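Local coordinates for thiamin pyrophosphokinase (Saccharomyces cerevisiae, PDB 1IG0), which makes thiamine diphosphate by transferring a pyrophosphate group from ATP to thiamine, as a homodimer, at residues Y207-S210 against E211-Y215. Residues are numbered along the deposited sequence; the frame is centred on the assembly and turned at random.
Sequences YTLS and ENASY
L209 and A213 meet through a branch that the leucine torsions set: chi1 of -71° puts CG beside the backbone N, and chi2 of 178° extends the chain to CD1. CD2 is the branch that reaches A213, lying 4.1 Å from its CB. N212 has a similar first torsion: chi1 of -56° puts CG beside the backbone N, with CG and OD1 each 3.7 Å from T208 O. That oxygen is already gripped by the backbone. N212 N donates to T208 O over 2.7 Å. E211 N adds weak bonds to Y207 O and T208 O, each at 3.1 Å. This is the C-terminal end of helix 196-212, in the beta-alpha-beta crossover from strand 184-189 to strand 216-221 of the catalytic domain. A bond from A213 N to L209 O is possible but doubtful, since L209 O sits too close to A213 in the model. A213 is the first residue to leave helical backbone angles. From A213 the chain runs on to strand 216-221. On the way S214 CB passes 3.7 Å from S210 O. A213 O lies over one face of the Y215 ring, 4.1 Å above its centre. L209 also packs on F216 and L218 of strand 216-221, and A213 on Y169. S210 OG is hydrogen-bonded to K231 NZ. On the dimer side, T208 and E211 touch T281 and V280 of the second subunit.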
loop_
_atom_site.group_PDB
_atom_site.type_symbol
_atom_site.label_atom_id
_atom_site.label_comp_id
_atom_site.label_asym_id
_atom_site.label_seq_id
_atom_site.Cartn_x
_atom_site.Cartn_y
_atom_site.Cartn_z
ATOM N N TYR B 207 -10.447 -7.332 -6.156
ATOM C CA TYR B 207 -10.816 -8.743 -6.097
ATOM C C TYR B 207 -12.324 -8.961 -5.982
ATOM O O TYR B 207 -12.899 -9.751 -6.732
ATOM C CB TYR B 207 -10.130 -9.436 -4.915
ATOM C CG TYR B 207 -8.636 -9.643 -5.068
ATOM C CD1 TYR B 207 -7.728 -8.819 -4.407
ATOM C CD2 TYR B 207 -8.133 -10.683 -5.854
ATOM C CE1 TYR B 207 -6.351 -9.025 -4.518
ATOM C CE2 TYR B 207 -6.757 -10.898 -5.973
ATOM C CZ TYR B 207 -5.873 -10.067 -5.301
ATOM O OH TYR B 207 -4.515 -10.287 -5.403
ATOM N N THR B 208 -12.966 -8.261 -5.048
ATOM C CA THR B 208 -14.405 -8.421 -4.838
ATOM C C THR B 208 -15.277 -7.991 -6.016
ATOM O O THR B 208 -16.246 -8.674 -6.350
ATOM C CB THR B 208 -14.878 -7.675 -3.568
ATOM O OG1 THR B 208 -14.577 -6.279 -3.683
ATOM C CG2 THR B 208 -14.191 -8.241 -2.338
ATOM N N LEU B 209 -14.954 -6.862 -6.638
ATOM C CA LEU B 209 -15.734 -6.401 -7.783
ATOM C C LEU B 209 -15.595 -7.398 -8.927
ATOM O O LEU B 209 -16.560 -7.700 -9.624
ATOM C CB LEU B 209 -15.256 -5.023 -8.246
ATOM C CG LEU B 209 -15.570 -3.839 -7.326
ATOM C CD1 LEU B 209 -14.984 -2.563 -7.914
ATOM C CD2 LEU B 209 -17.080 -3.703 -7.156
ATOM N N SER B 210 -14.382 -7.904 -9.112
ATOM C CA SER B 210 -14.104 -8.869 -10.167
ATOM C C SER B 210 -14.938 -10.133 -9.969
ATOM O O SER B 210 -15.339 -10.791 -10.933
ATOM C CB SER B 210 -12.618 -9.226 -10.159
ATOM O OG SER B 210 -12.314 -10.145 -11.189
ATOM N N GLU B 211 -15.209 -10.457 -8.711
ATOM C CA GLU B 211 -15.978 -11.648 -8.376
ATOM C C GLU B 211 -17.487 -11.452 -8.233
ATOM O O GLU B 211 -18.264 -12.312 -8.650
ATOM C CB GLU B 211 -15.414 -12.269 -7.090
ATOM C CG GLU B 211 -16.324 -13.280 -6.402
ATOM C CD GLU B 211 -15.593 -14.119 -5.368
ATOM O OE1 GLU B 211 -14.779 -13.555 -4.601
ATOM O OE2 GLU B 211 -15.841 -15.342 -5.321
ATOM N N ASN B 212 -17.905 -10.324 -7.668
ATOM C CA ASN B 212 -19.326 -10.081 -7.440
ATOM C C ASN B 212 -19.994 -9.001 -8.291
ATOM O O ASN B 212 -21.210 -8.823 -8.223
ATOM C CB ASN B 212 -19.535 -9.775 -5.958
ATOM C CG ASN B 212 -18.993 -10.873 -5.063
ATOM O OD1 ASN B 212 -18.434 -10.605 -4.000
ATOM N ND2 ASN B 212 -19.163 -12.121 -5.487
ATOM N N ALA B 213 -19.207 -8.285 -9.086
ATOM C CA ALA B 213 -19.731 -7.233 -9.957
ATOM C C ALA B 213 -18.759 -7.098 -11.120
ATOM O O ALA B 213 -18.216 -6.021 -11.375
ATOM C CB ALA B 213 -19.836 -5.915 -9.195
ATOM N N SER B 214 -18.558 -8.211 -11.819
ATOM C CA SER B 214 -17.628 -8.295 -12.939
ATOM C C SER B 214 -17.785 -7.262 -14.044
ATOM O O SER B 214 -16.868 -7.084 -14.843
ATOM C CB SER B 214 -17.677 -9.695 -13.555
ATOM O OG SER B 214 -18.955 -9.966 -14.104
ATOM N N TYR B 215 -18.926 -6.584 -14.110
ATOM C CA TYR B 215 -19.107 -5.577 -15.152
ATOM C C TYR B 215 -18.237 -4.351 -14.889
ATOM O O TYR B 215 -18.000 -3.541 -15.787
ATOM C CB TYR B 215 -20.584 -5.184 -15.276
ATOM C CG TYR B 215 -21.274 -4.893 -13.968
ATOM C CD1 TYR B 215 -21.193 -3.632 -13.377
ATOM C CD2 TYR B 215 -22.002 -5.884 -13.309
ATOM C CE1 TYR B 215 -21.821 -3.366 -12.164
ATOM C CE2 TYR B 215 -22.631 -5.629 -12.093
ATOM C CZ TYR B 215 -22.537 -4.369 -11.527
ATOM O OH TYR B 215 -23.146 -4.116 -10.319
#